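Local coordinates for protein D-glyceraldehyde dehydrogenase (NADP(+)) (Thermoplasma acidophilum, PDB 5IZD) that oxidises D-glyceraldehyde to (R)-glycerate with NADP(+) in the non-phosphorylated Entner-Doudoroff pathway, working as a homotetramer of the aldehyde dehydrogenase family, at residues 14-19 and 36-41; 32-37 and 200-205. All coordinates share one frame; numbering follows the deposited sequence.

Interaction 1: 14-19 and 36-41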
ATOM      1  N   SER A  14     -23.315 -30.563  25.734  1.00 46.61           N
ATOM      2  CA  SER A  14     -23.630 -31.186  24.456  1.00 47.62           C
ATOM      3  C   SER A  14     -25.089 -31.586  24.470  1.00 48.30           C
ATOM      4  O   SER A  14     -25.545 -32.008  25.504  1.00 48.01           O
ATOM      5  CB  SER A  14     -22.852 -32.496  24.308  1.00 48.99           C
ATOM      6  OG  SER A  14     -23.120 -33.026  23.007  1.00 50.42           O
ATOM      7  N   SER A  15     -25.786 -31.547  23.329  1.00 48.27           N
ATOM      8  CA  SER A  15     -27.228 -31.941  23.332  1.00 49.17           C
ATOM      9  C   SER A  15     -27.432 -33.445  23.514  1.00 49.48           C
ATOM     10  O   SER A  15     -28.507 -33.860  23.913  1.00 50.65           O
ATOM     11  CB  SER A  15     -27.978 -31.423  22.087  1.00 49.09           C
ATOM     12  OG  SER A  15     -27.363 -31.796  20.869  1.00 48.71           O
ATOM     13  N   SER A  16     -26.407 -34.257  23.251  1.00 48.50           N
ATOM     14  CA  SER A  16     -26.453 -35.694  23.584  1.00 48.85           C
ATOM     15  C   SER A  16     -26.026 -36.005  25.010  1.00 48.53           C
ATOM     16  O   SER A  16     -26.133 -37.148  25.410  1.00 49.40           O
ATOM     17  CB  SER A  16     -25.545 -36.486  22.646  1.00 48.25           C
ATOM     18  OG  SER A  16     -24.206 -36.062  22.832  1.00 48.20           O
ATOM     19  N   GLY A  17     -25.574 -34.988  25.759  1.00 47.74           N
ATOM     20  CA  GLY A  17     -24.827 -35.112  27.006  1.00 47.70           C
ATOM     21  C   GLY A  17     -23.496 -35.856  27.037  1.00 47.32           C
ATOM     22  O   GLY A  17     -22.923 -36.004  28.102  1.00 47.48           O
ATOM     23  N   LYS A  18     -22.975 -36.308  25.892  1.00 46.99           N
ATOM     24  CA  LYS A  18     -21.736 -37.089  25.868  1.00 46.85           C
ATOM     25  C   LYS A  18     -20.503 -36.223  26.068  1.00 45.62           C
ATOM     26  O   LYS A  18     -20.493 -35.019  25.714  1.00 44.72           O
ATOM     27  CB  LYS A  18     -21.630 -37.915  24.579  1.00 47.42           C
ATOM     28  CG  LYS A  18     -22.411 -39.233  24.632  1.00 49.28           C
ATOM     29  CD  LYS A  18     -22.804 -39.737  23.244  1.00 50.14           C
ATOM     30  CE  LYS A  18     -23.827 -40.882  23.357  1.00 52.17           C
ATOM     31  NZ  LYS A  18     -24.222 -41.282  21.960  1.00 52.70           N
ATOM     32  N   THR A  19     -19.475 -36.838  26.657  1.00 45.15           N
ATOM     33  CA  THR A  19     -18.180 -36.187  26.895  1.00 44.50           C
ATOM     34  C   THR A  19     -16.993 -37.077  26.527  1.00 43.84           C
ATOM     35  O   THR A  19     -17.153 -38.274  26.410  1.00 44.22           O
ATOM     36  CB  THR A  19     -18.017 -35.818  28.373  1.00 44.84           C
ATOM     37  OG1 THR A  19     -18.028 -37.008  29.142  1.00 45.83           O
ATOM     38  CG2 THR A  19     -19.152 -34.924  28.833  1.00 45.37           C
ATOM     39  N   ALA A  36     -18.820 -33.419  23.959  1.00 38.64           N
ATOM     40  CA  ALA A  36     -18.861 -33.843  22.534  1.00 38.52           C
ATOM     41  C   ALA A  36     -20.001 -33.191  21.774  1.00 38.73           C
ATOM     42  O   ALA A  36     -21.091 -33.701  21.739  1.00 39.43           O
ATOM     43  CB  ALA A  36     -18.938 -35.369  22.416  1.00 38.95           C
ATOM     44  N   ALA A  37     -19.772 -32.042  21.177  1.00 38.35           N
ATOM     45  CA  ALA A  37     -20.860 -31.371  20.451  1.00 38.86           C
ATOM     46  C   ALA A  37     -21.514 -32.265  19.354  1.00 39.78           C
ATOM     47  O   ALA A  37     -20.826 -32.977  18.649  1.00 39.71           O
ATOM     48  CB  ALA A  37     -20.341 -30.075  19.806  1.00 37.94           C
ATOM     49  N   THR A  38     -22.830 -32.184  19.172  1.00 40.99           N
ATOM     50  CA  THR A  38     -23.491 -32.821  18.024  1.00 41.40           C
ATOM     51  C   THR A  38     -23.562 -31.913  16.768  1.00 41.58           C
ATOM     52  O   THR A  38     -23.342 -30.700  16.828  1.00 40.62           O
ATOM     53  CB  THR A  38     -24.940 -33.142  18.363  1.00 42.34           C
ATOM     54  OG1 THR A  38     -25.666 -31.911  18.555  1.00 42.33           O
ATOM     55  CG2 THR A  38     -25.022 -33.979  19.602  1.00 42.97           C
ATOM     56  N   ARG A  39     -23.973 -32.526  15.670  1.00 42.43           N
ATOM     57  CA  ARG A  39     -24.346 -31.844  14.481  1.00 43.18           C
ATOM     58  C   ARG A  39     -25.370 -30.745  14.764  1.00 44.12           C
ATOM     59  O   ARG A  39     -25.300 -29.677  14.183  1.00 43.57           O
ATOM     60  CB  ARG A  39     -24.824 -32.849  13.400  1.00 43.94           C
ATOM     61  CG  ARG A  39     -23.689 -33.707  12.816  1.00 43.51           C
ATOM     62  N   ASP A  40     -26.292 -30.956  15.693  1.00 46.30           N
ATOM     63  CA  ASP A  40     -27.284 -29.902  16.010  1.00 46.95           C
ATOM     64  C   ASP A  40     -26.677 -28.736  16.866  1.00 45.37           C
ATOM     65  O   ASP A  40     -27.083 -27.570  16.717  1.00 44.70           O
ATOM     66  CB  ASP A  40     -28.526 -30.539  16.617  1.00 49.56           C
ATOM     67  CG  ASP A  40     -28.926 -31.821  15.872  1.00 51.40           C
ATOM     68  OD1 ASP A  40     -29.580 -31.781  14.817  1.00 51.73           O
ATOM     69  OD2 ASP A  40     -28.497 -32.901  16.334  1.00 55.43           O
ATOM     70  N   ASP A  41     -25.676 -29.038  17.698  1.00 44.12           N
ATOM     71  CA  ASP A  41     -24.941 -28.003  18.440  1.00 43.44           C
ATOM     72  C   ASP A  41     -24.143 -27.081  17.485  1.00 42.27           C
ATOM     73  O   ASP A  41     -24.138 -25.873  17.664  1.00 41.49           O
ATOM     74  CB  ASP A  41     -24.049 -28.606  19.528  1.00 43.19           C
ATOM     75  CG  ASP A  41     -24.852 -29.288  20.626  1.00 44.75           C
ATOM     76  OD1 ASP A  41     -26.003 -28.840  20.912  1.00 45.28           O
ATOM     77  OD2 ASP A  41     -24.362 -30.317  21.184  1.00 45.04           O
TER
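Ser15 and its neighbours in the type I beta turn Ser14-Gly17 meet the N-terminal capping box of helix 39-77 in a polar, partly buried contact at the edge of the small N-terminal sheet. The box is formed by Thr38, the N-cap, and Asp41. Thr38 OG1, sitting between its own backbone N and carbonyl carbon (chi1 66°), accepts from Asp41 N at 3.0 Å, while Thr38 N returns a bond to Asp41 OD2 at 3.1 Å, arriving from above the carboxylate plane. The turn then docks on this cap. Ser15 N gives a nearly straight bond of 2.9 Å to the syn lone pair of Asp41 OD2, so two backbone N-H groups grip that one oxygen. Thr38 OG1 donates to Ser15 OG at 2.9 Å, and Thr38 CG2 packs alongside Ser16. A salt bridge from Arg44, one turn further along the helix, holds the other carboxylate oxygen, Asp41 OD1. With an alanine at Asp41, the N-H groups of Ser15 and Thr38 would probably lose their shared acceptor and Arg44 its carboxylate partner, weakening both the cap and the docking of the turn. At the far end, where the loop enters strand 19-23, Ala36 N donates to Lys18 O at 2.9 Å. Ser14 OG points anti to its own N (chi1 -176°), which brings it to Ala36 O in a very short hydrogen bond of 2.5 Å.

Interaction 2: 32-37 and 200-205. With NAP (NADP nicotinamide-adenine-dinucleotide phosphate), chain I.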
ATOM      1  N   GLY A  32      -9.367 -34.337  32.943  1.00 40.37           N
ATOM      2  CA  GLY A  32     -10.474 -33.457  32.592  1.00 40.60           C
ATOM      3  C   GLY A  32     -11.368 -34.102  31.559  1.00 40.98           C
ATOM      4  O   GLY A  32     -11.119 -35.227  31.137  1.00 41.04           O
ATOM      5  N   ARG A  33     -12.407 -33.381  31.157  1.00 41.69           N
ATOM      6  CA  ARG A  33     -13.347 -33.822  30.142  1.00 42.24           C
ATOM      7  C   ARG A  33     -13.842 -32.612  29.393  1.00 40.64           C
ATOM      8  O   ARG A  33     -13.806 -31.497  29.891  1.00 40.02           O
ATOM      9  CB  ARG A  33     -14.569 -34.521  30.777  1.00 45.32           C
ATOM     10  CG  ARG A  33     -14.373 -35.997  31.097  1.00 48.22           C
ATOM     11  CD  ARG A  33     -15.305 -36.469  32.231  1.00 51.36           C
ATOM     12  NE  ARG A  33     -15.039 -35.643  33.416  1.00 54.54           N
ATOM     13  CZ  ARG A  33     -13.981 -35.765  34.235  1.00 57.86           C
ATOM     14  NH1 ARG A  33     -13.077 -36.760  34.110  1.00 59.50           N
ATOM     15  NH2 ARG A  33     -13.837 -34.897  35.239  1.00 59.29           N
ATOM     16  N   PHE A  34     -14.334 -32.854  28.197  1.00 39.51           N
ATOM     17  CA  PHE A  34     -15.010 -31.822  27.431  1.00 38.91           C
ATOM     18  C   PHE A  34     -16.259 -32.368  26.781  1.00 38.45           C
ATOM     19  O   PHE A  34     -16.385 -33.578  26.566  1.00 38.32           O
ATOM     20  CB  PHE A  34     -14.058 -31.204  26.395  1.00 38.09           C
ATOM     21  CG  PHE A  34     -13.452 -32.175  25.416  1.00 38.30           C
ATOM     22  CD1 PHE A  34     -12.266 -32.861  25.706  1.00 38.65           C
ATOM     23  CD2 PHE A  34     -14.034 -32.379  24.171  1.00 38.56           C
ATOM     24  CE1 PHE A  34     -11.675 -33.727  24.754  1.00 38.49           C
ATOM     25  CE2 PHE A  34     -13.432 -33.221  23.208  1.00 38.31           C
ATOM     26  CZ  PHE A  34     -12.251 -33.878  23.493  1.00 38.03           C
ATOM     27  N   GLU A  35     -17.172 -31.467  26.469  1.00 38.05           N
ATOM     28  CA  GLU A  35     -18.415 -31.871  25.805  1.00 38.52           C
ATOM     29  C   GLU A  35     -18.191 -32.306  24.339  1.00 38.01           C
ATOM     30  O   GLU A  35     -17.412 -31.674  23.588  1.00 36.75           O
ATOM     31  CB  GLU A  35     -19.448 -30.743  25.891  1.00 38.78           C
ATOM     32  CG  GLU A  35     -19.769 -30.351  27.325  1.00 39.44           C
ATOM     33  CD  GLU A  35     -20.585 -31.435  28.041  1.00 40.51           C
ATOM     34  OE1 GLU A  35     -21.624 -31.871  27.459  1.00 40.89           O
ATOM     35  OE2 GLU A  35     -20.179 -31.846  29.142  1.00 40.78           O
ATOM     36  N   ALA A  36     -18.820 -33.419  23.959  1.00 38.64           N
ATOM     37  CA  ALA A  36     -18.861 -33.843  22.534  1.00 38.52           C
ATOM     38  C   ALA A  36     -20.001 -33.191  21.774  1.00 38.73           C
ATOM     39  O   ALA A  36     -21.091 -33.701  21.739  1.00 39.43           O
ATOM     40  CB  ALA A  36     -18.938 -35.369  22.416  1.00 38.95           C
ATOM     41  N   ALA A  37     -19.772 -32.042  21.177  1.00 38.35           N
ATOM     42  CA  ALA A  37     -20.860 -31.371  20.451  1.00 38.86           C
ATOM     43  C   ALA A  37     -21.514 -32.265  19.354  1.00 39.78           C
ATOM     44  O   ALA A  37     -20.826 -32.977  18.649  1.00 39.71           O
ATOM     45  CB  ALA A  37     -20.341 -30.075  19.806  1.00 37.94           C
ATOM     46  N   PHE A 200     -18.098 -21.459  20.771  1.00 32.33           N
ATOM     47  CA  PHE A 200     -17.067 -22.398  21.179  1.00 32.29           C
ATOM     48  C   PHE A 200     -17.673 -23.781  21.170  1.00 33.02           C
ATOM     49  O   PHE A 200     -18.635 -24.062  21.922  1.00 33.22           O
ATOM     50  CB  PHE A 200     -16.583 -22.056  22.589  1.00 32.66           C
ATOM     51  CG  PHE A 200     -15.477 -22.947  23.109  1.00 32.58           C
ATOM     52  CD1 PHE A 200     -14.213 -22.926  22.544  1.00 31.85           C
ATOM     53  CD2 PHE A 200     -15.707 -23.823  24.152  1.00 33.18           C
ATOM     54  CE1 PHE A 200     -13.189 -23.721  23.056  1.00 31.83           C
ATOM     55  CE2 PHE A 200     -14.677 -24.645  24.660  1.00 33.09           C
ATOM     56  CZ  PHE A 200     -13.409 -24.588  24.089  1.00 32.40           C
ATOM     57  N   ILE A 201     -17.114 -24.624  20.316  1.00 33.06           N
ATOM     58  CA  ILE A 201     -17.604 -25.970  20.074  1.00 34.08           C
ATOM     59  C   ILE A 201     -16.419 -26.931  20.208  1.00 33.96           C
ATOM     60  O   ILE A 201     -15.396 -26.797  19.485  1.00 32.97           O
ATOM     61  CB  ILE A 201     -18.166 -26.082  18.648  1.00 34.64           C
ATOM     62  CG1 ILE A 201     -19.514 -25.394  18.545  1.00 35.42           C
ATOM     63  CG2 ILE A 201     -18.320 -27.544  18.232  1.00 35.41           C
ATOM     64  CD1 ILE A 201     -20.635 -26.120  19.256  1.00 36.47           C
ATOM     65  N   THR A 202     -16.553 -27.912  21.091  1.00 34.38           N
ATOM     66  CA  THR A 202     -15.564 -28.952  21.253  1.00 34.61           C
ATOM     67  C   THR A 202     -16.217 -30.254  20.761  1.00 35.48           C
ATOM     68  O   THR A 202     -17.444 -30.401  20.765  1.00 35.55           O
ATOM     69  CB  THR A 202     -15.102 -29.147  22.748  1.00 35.03           C
ATOM     70  OG1 THR A 202     -16.221 -29.407  23.609  1.00 35.39           O
ATOM     71  CG2 THR A 202     -14.303 -27.899  23.253  1.00 34.70           C
ATOM     72  N   GLY A 203     -15.367 -31.185  20.360  1.00 35.91           N
ATOM     73  CA  GLY A 203     -15.765 -32.473  19.839  1.00 37.00           C
ATOM     74  C   GLY A 203     -14.724 -32.915  18.842  1.00 37.49           C
ATOM     75  O   GLY A 203     -14.008 -32.057  18.231  1.00 37.25           O
ATOM     76  N   ARG A 204     -14.640 -34.221  18.644  1.00 38.68           N
ATOM     77  CA  ARG A 204     -13.621 -34.825  17.799  1.00 38.96           C
ATOM     78  C   ARG A 204     -13.840 -34.422  16.334  1.00 39.54           C
ATOM     79  O   ARG A 204     -14.982 -34.448  15.817  1.00 39.48           O
ATOM     80  CB  ARG A 204     -13.581 -36.357  17.933  1.00 39.59           C
ATOM     81  CG  ARG A 204     -13.454 -36.898  19.364  1.00 40.50           C
ATOM     82  N   GLY A 205     -12.743 -34.031  15.680  1.00 39.48           N
ATOM     83  CA  GLY A 205     -12.771 -33.553  14.283  1.00 40.42           C
ATOM     84  C   GLY A 205     -13.203 -34.690  13.347  1.00 41.58           C
ATOM     85  O   GLY A 205     -13.907 -34.463  12.328  1.00 41.66           O
TER
HETATM   86  PA  NAP I 601      -4.936 -32.157  13.146  1.00 42.11           P
HETATM   87  O1A NAP I 601      -5.655 -33.464  13.014  1.00 46.04           O
HETATM   88  O2A NAP I 601      -4.492 -31.456  11.879  1.00 46.71           O
HETATM   89  O5B NAP I 601      -5.865 -31.155  14.041  1.00 38.53           O
HETATM   90  C5B NAP I 601      -5.987 -29.731  13.829  1.00 34.31           C
HETATM   91  C4B NAP I 601      -7.436 -29.271  14.074  1.00 32.31           C
HETATM   92  O4B NAP I 601      -8.294 -29.778  13.033  1.00 31.06           O
HETATM   93  C3B NAP I 601      -8.028 -29.825  15.385  1.00 32.09           C
HETATM   94  O3B NAP I 601      -8.968 -28.861  15.932  1.00 31.70           O
HETATM   95  C2B NAP I 601      -8.747 -31.065  14.929  1.00 32.28           C
HETATM   96  O2B NAP I 601      -9.706 -31.554  15.862  1.00 34.08           O
HETATM   97  C1B NAP I 601      -9.349 -30.585  13.636  1.00 30.88           C
HETATM   98  N9A NAP I 601      -9.783 -31.639  12.707  1.00 27.38           N
HETATM   99  C8A NAP I 601      -9.391 -32.941  12.650  1.00 26.94           C
HETATM  100  N7A NAP I 601     -10.006 -33.603  11.693  1.00 28.49           N
HETATM  101  C5A NAP I 601     -10.820 -32.643  11.082  1.00 28.35           C
HETATM  102  C6A NAP I 601     -11.706 -32.706  10.006  1.00 29.52           C
HETATM  103  N6A NAP I 601     -11.922 -33.825   9.303  1.00 31.70           N
HETATM  104  N1A NAP I 601     -12.362 -31.582   9.651  1.00 30.61           N
HETATM  105  C2A NAP I 601     -12.168 -30.459  10.365  1.00 28.96           C
HETATM  106  N3A NAP I 601     -11.351 -30.316  11.418  1.00 29.17           N
HETATM  107  C4A NAP I 601     -10.695 -31.460  11.712  1.00 27.12           C
HETATM  108  O3  NAP I 601      -3.668 -32.409  14.068  1.00 52.78           O
HETATM  109  PN  NAP I 601      -3.144 -33.751  14.787  1.00 70.41           P
HETATM  110  O1N NAP I 601      -4.146 -34.206  15.833  1.00 63.76           O
HETATM  111  O2N NAP I 601      -1.771 -33.508  15.363  1.00 67.93           O
HETATM  112  O5D NAP I 601      -3.069 -34.799  13.649  1.00 68.93           O
HETATM  113  P2B NAP I 601      -9.343 -32.920  16.732  1.00 28.93           P
HETATM  114  O1X NAP I 601     -10.596 -33.227  17.567  1.00 34.61           O
HETATM  115  O2X NAP I 601      -8.226 -32.616  17.613  1.00 27.51           O
HETATM  116  O3X NAP I 601      -9.060 -34.050  15.801  1.00 28.38           O
HETATM  117  O   HOH W   1     -16.188 -28.466  25.960  1.00 33.30           O
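The Phe34 ring lies obliquely against the loop 200-205, its CD2-CE2 side meeting first Thr202 and then Gly203. Thr202 CB comes to 3.7 Å from Phe34 CD2, and Gly203 N stands 4.0 Å from Phe34 CE2. Val20, Thr3, Ser175 and Pro178 also touch the Phe34 side chain, which lies between the N-terminal sheet and the start of helix 178-190. Beside the ring, the flat peptide group of Glu35 is gripped by a threonine hydroxyl: Thr202 OG1 donates to Glu35 O at 2.6 Å, in the carbonyl plane and on a lone pair. The chi1 of 56° places OG1 between the backbone N and carbonyl carbon of Thr202, turned to the strand. A water bridges on, giving a proton to Thr202 OG1 and accepting from Glu35 N, so both polar backbone atoms of Glu35 are tied to one hydroxyl. The carboxylate of Glu35 leads the other way, where its OE1 accepts from Ser14 N. Next in line, Ala37 N bonds to Thr202 O at 2.9 Å, and Ala37 CB rests on Ile201 CG2 at 3.6 Å. Gly203 slips past Ala36 with a phi of 149°; a beta carbon there would press on Ala37 N as well as on the preceding carbonyl oxygen. The chain then reaches Arg204, the N-cap of helix 205-214, and Gly205 N donates to NAP O1X, on the 2'-phosphate, at 3.0 Å. This strand-loop-helix step, with the N-H at the start of helix 205-214 on the 2'-phosphate, belongs to the Rossmann-like coenzyme-binding domain of the aldehyde dehydrogenase fold.

Overall arrangement
Interaction 1 and interaction 2 sit about 8 Å apart, centre to centre, on the same side of the chain's centre, and share Ala36 and Ala37. These two alanines lie in the connection from strand 30-35 to helix 39-77, which is held by the loop segment 14-19 in interaction 1 and by the loop 200-205 in interaction 2. Glu35 joins them further, its OE1 probably hydrogen-bonded to Ser14 N at 2.7 Å. Along the chain, 14-19, 32-37 and 36-41 follow closely, whereas 200-205 arrives some 160 residues later. Together the contacts fasten the small N-terminal sheet and the start of its following helix to the coenzyme-binding core, through the same loop whose end meets the NADP 2'-phosphate.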